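Local coordinates for CBS domain-containing protein (Listeria monocytogenes, PDB 6XNU) that binds the second messenger c-di-AMP, probably through its CBS domains, and helps to control (p)ppGpp and c-di-AMP homeostasis, at residues Ala49-Val52 with Leu53-Gly57; Thr143-Val146 with Val147-Val151; Asn152-Ile155 with His156-Glu160. All coordinates share one frame; numbering follows the deposited sequence.

Contact 1 (Ala49-Val52 with Leu53-Gly57)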
loop_
_atom_site.group_PDB
_atom_site.type_symbol
_atom_site.label_atom_id
_atom_site.label_comp_id
_atom_site.label_asym_id
_atom_site.label_seq_id
_atom_site.Cartn_x
_atom_site.Cartn_y
_atom_site.Cartn_z
ATOM N N ALA A 49 -12.107 9.680 -7.702
ATOM C CA ALA A 49 -10.837 9.266 -7.105
ATOM C C ALA A 49 -10.839 7.783 -6.753
ATOM O O ALA A 49 -9.826 7.092 -6.924
ATOM C CB ALA A 49 -10.542 10.107 -5.864
ATOM N N LEU A 50 -11.968 7.275 -6.247
ATOM C CA LEU A 50 -12.041 5.862 -5.894
ATOM C C LEU A 50 -11.862 4.985 -7.127
ATOM O O LEU A 50 -11.204 3.936 -7.072
ATOM C CB LEU A 50 -13.384 5.579 -5.211
ATOM C CG LEU A 50 -13.431 4.690 -3.975
ATOM C CD1 LEU A 50 -12.341 5.023 -2.951
ATOM C CD2 LEU A 50 -14.824 4.815 -3.349
ATOM N N LEU A 51 -12.436 5.409 -8.252
ATOM C CA LEU A 51 -12.270 4.671 -9.497
ATOM C C LEU A 51 -10.810 4.650 -9.926
ATOM O O LEU A 51 -10.263 3.590 -10.245
ATOM C CB LEU A 51 -13.147 5.290 -10.580
ATOM C CG LEU A 51 -12.991 4.796 -12.015
ATOM C CD1 LEU A 51 -13.467 3.358 -12.129
ATOM C CD2 LEU A 51 -13.778 5.708 -12.950
ATOM N N VAL A 52 -10.157 5.817 -9.923
ATOM C CA VAL A 52 -8.751 5.873 -10.317
ATOM C C VAL A 52 -7.908 4.991 -9.406
ATOM O O VAL A 52 -7.067 4.208 -9.866
ATOM C CB VAL A 52 -8.244 7.327 -10.314
ATOM C CG1 VAL A 52 -6.734 7.341 -10.562
ATOM C CG2 VAL A 52 -8.974 8.147 -11.353
ATOM N N LEU A 53 -8.110 5.113 -8.093
ATOM C CA LEU A 53 -7.347 4.302 -7.148
ATOM C C LEU A 53 -7.551 2.816 -7.397
ATOM O O LEU A 53 -6.606 2.030 -7.319
ATOM C CB LEU A 53 -7.756 4.638 -5.718
ATOM C CG LEU A 53 -7.086 5.866 -5.110
ATOM C CD1 LEU A 53 -7.974 6.368 -3.988
ATOM C CD2 LEU A 53 -5.682 5.542 -4.600
ATOM N N THR A 54 -8.784 2.413 -7.687
ATOM C CA THR A 54 -9.070 0.990 -7.828
ATOM C C THR A 54 -8.379 0.392 -9.048
ATOM O O THR A 54 -7.892 -0.740 -8.996
ATOM C CB THR A 54 -10.576 0.781 -7.899
ATOM O OG1 THR A 54 -11.166 1.262 -6.684
ATOM C CG2 THR A 54 -10.910 -0.703 -8.070
ATOM N N LYS A 55 -8.307 1.145 -10.148
ATOM C CA LYS A 55 -7.763 0.617 -11.396
ATOM C C LYS A 55 -6.250 0.751 -11.516
ATOM O O LYS A 55 -5.642 0.004 -12.291
ATOM C CB LYS A 55 -8.415 1.316 -12.596
ATOM C CG LYS A 55 -9.877 0.959 -12.820
ATOM C CD LYS A 55 -10.057 -0.545 -12.948
ATOM C CE LYS A 55 -11.142 -0.887 -13.958
ATOM N NZ LYS A 55 -11.266 -2.361 -14.126
ATOM N N CYS A 56 -5.624 1.664 -10.770
ATOM C CA CYS A 56 -4.262 2.094 -11.073
ATOM C C CYS A 56 -3.162 1.223 -10.469
ATOM O O CYS A 56 -2.014 1.305 -10.926
ATOM C CB CYS A 56 -4.065 3.536 -10.605
ATOM S SG CYS A 56 -3.882 3.719 -8.828
ATOM N N GLY A 57 -3.457 0.409 -9.458
ATOM C CA GLY A 57 -2.435 -0.417 -8.849
ATOM C C GLY A 57 -1.608 0.240 -7.761
ATOM O O GLY A 57 -0.702 -0.407 -7.216
#
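The last two turns of helix 46-56 carry this contact, with L50 and T54 meeting one turn apart. T54 OG1 donates to L50 O at 2.7 Å, while T54 N bonds to the same oxygen at 2.9 Å. The two donors come from opposite faces of the carbonyl plane, the hydroxyl tilted 32° from it, so one acceptor is gripped twice by a single residue. The hydroxyl can reach back because OG1 stands beside T54's own backbone N (chi1 -61°). This helix is the crossover of a beta-alpha-beta unit between strands 40-41 and 60-64, as in CBS domains generally. Ahead of T54, L53 N donates to A49 O at 2.9 Å in a nearly straight bond, and the L53 side chain folds over that oxygen, CD1 3.5 Å from A49 O. L53 also leans on I61 of strand 60-64 and I79 of helix 76-82, whereas L51 and K55 pack on L84 of the second subunit. At the C-terminal end the bonding slackens: C56 N to V52 O, 3.1 Å, is weak, bent to 127°. G57 then leaves the helix with positive phi, a backbone shape in which a side chain would collide with the preceding carbonyl oxygen.

Contact 2 (Thr143-Val146 with Val147-Val151)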
loop_
_atom_site.group_PDB
_atom_site.type_symbol
_atom_site.label_atom_id
_atom_site.label_comp_id
_atom_site.label_asym_id
_atom_site.label_seq_id
_atom_site.Cartn_x
_atom_site.Cartn_y
_atom_site.Cartn_z
ATOM N N THR A 143 10.455 4.577 -4.857
ATOM C CA THR A 143 9.869 3.645 -3.902
ATOM C C THR A 143 10.959 2.870 -3.168
ATOM O O THR A 143 12.152 2.963 -3.471
ATOM C CB THR A 143 8.885 2.663 -4.572
ATOM O OG1 THR A 143 9.585 1.550 -5.155
ATOM C CG2 THR A 143 8.048 3.373 -5.650
ATOM N N ARG A 144 10.514 2.091 -2.181
ATOM C CA ARG A 144 11.439 1.290 -1.383
ATOM C C ARG A 144 12.086 0.175 -2.183
ATOM O O ARG A 144 13.142 -0.340 -1.772
ATOM C CB ARG A 144 10.696 0.676 -0.206
ATOM C CG ARG A 144 10.462 1.606 0.944
ATOM C CD ARG A 144 9.612 0.890 1.968
ATOM N NE ARG A 144 9.378 1.697 3.161
ATOM C CZ ARG A 144 8.368 1.490 3.995
ATOM N NH1 ARG A 144 7.515 0.506 3.751
ATOM N NH2 ARG A 144 8.220 2.249 5.072
ATOM N N ARG A 145 11.492 -0.218 -3.313
ATOM C CA ARG A 145 11.964 -1.407 -4.019
ATOM C C ARG A 145 13.422 -1.275 -4.446
ATOM O O ARG A 145 14.174 -2.254 -4.388
ATOM C CB ARG A 145 11.081 -1.688 -5.232
ATOM C CG ARG A 145 11.552 -2.874 -6.056
ATOM C CD ARG A 145 10.445 -3.332 -6.980
ATOM N NE ARG A 145 10.796 -4.546 -7.710
ATOM C CZ ARG A 145 11.458 -4.555 -8.858
ATOM N NH1 ARG A 145 11.847 -3.411 -9.410
ATOM N NH2 ARG A 145 11.734 -5.709 -9.452
ATOM N N VAL A 146 13.847 -0.080 -4.883
ATOM C CA VAL A 146 15.227 0.069 -5.346
ATOM C C VAL A 146 16.201 -0.241 -4.213
ATOM O O VAL A 146 17.258 -0.840 -4.435
ATOM C CB VAL A 146 15.467 1.479 -5.936
ATOM C CG1 VAL A 146 15.227 2.570 -4.898
ATOM C CG2 VAL A 146 16.883 1.583 -6.490
ATOM N N VAL A 147 15.853 0.134 -2.979
ATOM C CA VAL A 147 16.754 -0.130 -1.858
ATOM C C VAL A 147 16.783 -1.622 -1.552
ATOM O O VAL A 147 17.847 -2.195 -1.276
ATOM C CB VAL A 147 16.340 0.692 -0.625
ATOM C CG1 VAL A 147 17.257 0.370 0.563
ATOM C CG2 VAL A 147 16.367 2.211 -0.951
ATOM N N LEU A 148 15.624 -2.283 -1.620
ATOM C CA LEU A 148 15.606 -3.732 -1.426
ATOM C C LEU A 148 16.427 -4.439 -2.499
ATOM O O LEU A 148 17.107 -5.429 -2.214
ATOM C CB LEU A 148 14.167 -4.253 -1.422
ATOM C CG LEU A 148 13.530 -4.409 -0.043
ATOM C CD1 LEU A 148 14.183 -5.559 0.755
ATOM C CD2 LEU A 148 13.606 -3.118 0.738
ATOM N N LYS A 149 16.371 -3.949 -3.743
ATOM C CA LYS A 149 17.202 -4.525 -4.797
ATOM C C LYS A 149 18.673 -4.383 -4.453
ATOM O O LYS A 149 19.462 -5.315 -4.653
ATOM C CB LYS A 149 16.918 -3.841 -6.136
ATOM C CG LYS A 149 15.669 -4.349 -6.831
ATOM C CD LYS A 149 15.400 -3.574 -8.118
ATOM C CE LYS A 149 16.450 -3.843 -9.188
ATOM N NZ LYS A 149 16.243 -2.962 -10.389
ATOM N N GLN A 150 19.054 -3.223 -3.920
ATOM C CA GLN A 150 20.450 -3.013 -3.552
ATOM C C GLN A 150 20.862 -3.916 -2.392
ATOM O O GLN A 150 21.985 -4.444 -2.382
ATOM C CB GLN A 150 20.666 -1.542 -3.211
ATOM C CG GLN A 150 20.554 -0.651 -4.436
ATOM C CD GLN A 150 20.587 0.828 -4.083
ATOM O OE1 GLN A 150 20.275 1.215 -2.951
ATOM N NE2 GLN A 150 20.961 1.665 -5.053
ATOM N N VAL A 151 19.984 -4.088 -1.403
ATOM C CA VAL A 151 20.307 -4.958 -0.270
ATOM C C VAL A 151 20.442 -6.404 -0.733
ATOM O O VAL A 151 21.376 -7.123 -0.339
ATOM C CB VAL A 151 19.235 -4.807 0.824
ATOM C CG1 VAL A 151 19.404 -5.881 1.889
ATOM C CG2 VAL A 151 19.327 -3.431 1.454
HETATM O O HOH W 1 13.266 -2.892 -11.883
#
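R145 and K149, one turn apart on the flank that faces the second subunit, bring their alkyl and guanidinium parts together although both are positively charged. The extended chi2 of K149 (177°) carries its methylene CD over one face of the R145 guanidinium, toward the rim, 3.8 Å from R145 NH1. The bend at chi3 (68°) then turns the CE-NZ end of the lysine. A water in the guanidinium plane accepts from R145 NH1 at 2.9 Å and, weakly, from K149 NZ, which may ease the proximity of the two charges. R145 NE forms a salt bridge with D125 of the second subunit. These residues lie in the first turns of helix 145-161, which follows strand 138-143 of the CBS fold; T143 OG1 caps the start by accepting from R145 N at 3.2 Å. V146 places CG1 between its backbone N and carbonyl carbon (chi1 61°), and that methyl meets V147 CG2 at 4.1 Å. One turn on, Q150 N donates to V146 O at 3.0 Å, and the Q150 chain lies along the same oxygen, its CG 3.3 Å from V146 O, while NE2 bonds to E26.

Contact 3 (Asn152-Ile155 with His156-Glu160)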
loop_
_atom_site.group_PDB
_atom_site.type_symbol
_atom_site.label_atom_id
_atom_site.label_comp_id
_atom_site.label_asym_id
_atom_site.label_seq_id
_atom_site.Cartn_x
_atom_site.Cartn_y
_atom_site.Cartn_z
ATOM N N ASN A 152 19.506 -6.846 -1.570
ATOM C CA ASN A 152 19.558 -8.161 -2.207
ATOM C C ASN A 152 20.891 -8.372 -2.925
ATOM O O ASN A 152 21.566 -9.388 -2.723
ATOM C CB ASN A 152 18.360 -8.248 -3.168
ATOM C CG ASN A 152 18.132 -9.616 -3.741
ATOM O OD1 ASN A 152 17.814 -10.576 -3.024
ATOM N ND2 ASN A 152 18.257 -9.714 -5.066
ATOM N N ARG A 153 21.310 -7.395 -3.735
ATOM C CA ARG A 153 22.589 -7.505 -4.435
ATOM C C ARG A 153 23.743 -7.607 -3.449
ATOM O O ARG A 153 24.690 -8.385 -3.653
ATOM C CB ARG A 153 22.785 -6.296 -5.358
ATOM C CG ARG A 153 24.057 -6.346 -6.177
ATOM C CD ARG A 153 24.125 -5.198 -7.191
ATOM N NE ARG A 153 24.219 -3.885 -6.554
ATOM C CZ ARG A 153 23.270 -2.947 -6.603
ATOM N NH1 ARG A 153 22.133 -3.164 -7.260
ATOM N NH2 ARG A 153 23.457 -1.783 -5.990
ATOM N N TYR A 154 23.689 -6.826 -2.374
ATOM C CA TYR A 154 24.783 -6.841 -1.409
ATOM C C TYR A 154 24.887 -8.194 -0.711
ATOM O O TYR A 154 25.994 -8.720 -0.531
ATOM C CB TYR A 154 24.596 -5.722 -0.386
ATOM C CG TYR A 154 25.717 -5.650 0.637
ATOM C CD1 TYR A 154 26.960 -5.143 0.290
ATOM C CD2 TYR A 154 25.516 -6.063 1.947
ATOM C CE1 TYR A 154 27.989 -5.075 1.215
ATOM C CE2 TYR A 154 26.544 -5.998 2.886
ATOM C CZ TYR A 154 27.772 -5.497 2.513
ATOM O OH TYR A 154 28.797 -5.426 3.440
ATOM N N ILE A 155 23.747 -8.765 -0.313
ATOM C CA ILE A 155 23.742 -10.086 0.321
ATOM C C ILE A 155 24.362 -11.122 -0.605
ATOM O O ILE A 155 25.118 -12.001 -0.160
ATOM C CB ILE A 155 22.303 -10.462 0.728
ATOM C CG1 ILE A 155 21.910 -9.716 2.002
ATOM C CG2 ILE A 155 22.147 -11.980 0.897
ATOM C CD1 ILE A 155 20.422 -9.733 2.275
ATOM N N HIS A 156 24.056 -11.048 -1.900
ATOM C CA HIS A 156 24.585 -12.024 -2.849
ATOM C C HIS A 156 26.077 -11.814 -3.090
ATOM O O HIS A 156 26.824 -12.782 -3.277
ATOM C CB HIS A 156 23.803 -11.958 -4.160
ATOM C CG HIS A 156 22.375 -12.397 -4.016
ATOM N ND1 HIS A 156 21.352 -11.911 -4.804
ATOM C CD2 HIS A 156 21.808 -13.284 -3.164
ATOM C CE1 HIS A 156 20.215 -12.480 -4.437
ATOM N NE2 HIS A 156 20.464 -13.321 -3.448
ATOM N N LEU A 157 26.525 -10.562 -3.085
ATOM C CA LEU A 157 27.958 -10.305 -3.198
ATOM C C LEU A 157 28.710 -10.879 -2.007
ATOM O O LEU A 157 29.831 -11.389 -2.157
ATOM C CB LEU A 157 28.204 -8.806 -3.324
ATOM C CG LEU A 157 27.713 -8.207 -4.646
ATOM C CD1 LEU A 157 27.864 -6.697 -4.632
ATOM C CD2 LEU A 157 28.443 -8.819 -5.839
ATOM N N GLN A 158 28.111 -10.803 -0.810
ATOM C CA GLN A 158 28.752 -11.390 0.368
ATOM C C GLN A 158 28.884 -12.900 0.228
ATOM O O GLN A 158 29.911 -13.478 0.606
ATOM C CB GLN A 158 27.970 -11.051 1.637
ATOM C CG GLN A 158 27.967 -9.575 1.985
ATOM C CD GLN A 158 29.364 -9.032 2.181
ATOM O OE1 GLN A 158 29.991 -9.283 3.201
ATOM N NE2 GLN A 158 29.857 -8.283 1.202
ATOM N N VAL A 159 27.850 -13.555 -0.302
ATOM C CA VAL A 159 27.947 -14.981 -0.597
ATOM C C VAL A 159 29.094 -15.237 -1.569
ATOM O O VAL A 159 29.915 -16.136 -1.354
ATOM C CB VAL A 159 26.600 -15.499 -1.135
ATOM C CG1 VAL A 159 26.736 -16.898 -1.702
ATOM C CG2 VAL A 159 25.544 -15.448 -0.029
ATOM N N GLU A 160 29.195 -14.422 -2.629
ATOM C CA GLU A 160 30.274 -14.596 -3.606
ATOM C C GLU A 160 31.646 -14.419 -2.967
ATOM O O GLU A 160 32.578 -15.187 -3.245
ATOM C CB GLU A 160 30.104 -13.607 -4.765
ATOM C CG GLU A 160 31.283 -13.566 -5.736
ATOM C CD GLU A 160 31.124 -12.503 -6.816
ATOM O OE1 GLU A 160 30.185 -11.685 -6.722
ATOM O OE2 GLU A 160 31.945 -12.482 -7.759
#
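N152 meets H156 one helical turn on, in a contact that sets an amide against an imidazole. N152 O accepts from H156 N at 3.1 Å and also sits over one face of the H156 ring, toward its rim. The N152 amide approaches at the CE1 end of the imidazole, with OD1 3.4 Å from H156 CE1 and the two planes 76° apart. With CG anti to the N152 backbone N (chi1 -171°), the amide is carried forward to the ring. R153 O bonds to L157 N at 2.9 Å, and the two side chains run alongside each other in the same direction, with R153 CG 4.1 Å from L157 CD1; the guanidinium continues to a salt bridge with E26. The aromatic contact comes next. Q158 N donates to Y154 O, and the Q158 chain, bent at chi2, folds across the Y154 ring: CG makes a CH-pi contact, 4.2 Å from the ring centroid of Y154, over the face. The amide beyond stacks on the phenol, the planes only 13° apart, with Q158 NE2 3.7 Å from Y154 CE1. I155 O receives V159 N at 3.1 Å, and V159 CG2 rests 3.5 Å from I155 O. All four backbone bonds are of the i to i+4 kind. The segments form the distal half of helix 145-161; the centre of the contact lies about 30 Å from the centre of the chain. There the helix meets the second subunit: H156 NE2 is hydrogen-bonded to E117 of the second subunit, and N152 and I155 pack on V124 and V120 of the same helix 116-125 there.

All three contacts illustrate how one repeating i to i+4 backbone pattern acquires different side-chain chemistry with its place in the fold. Contacts 1 and 2 are partly buried, each with three buried residues among those that touch; contact 3 has none and lies at the surface. Contact 1 belongs to a crossover helix between strands, where leucines and a threonine hydroxyl dominate, whereas contacts 2 and 3 adjoin on helix 145-161, their centres about 14 Å apart. On that helix a capped start and a lysine methylene laid over a guanidinium give way to amide and ring contacts. Contact 1 stands apart, its centre about 25 Å from that of contact 2, yet every contact reaches the second subunit.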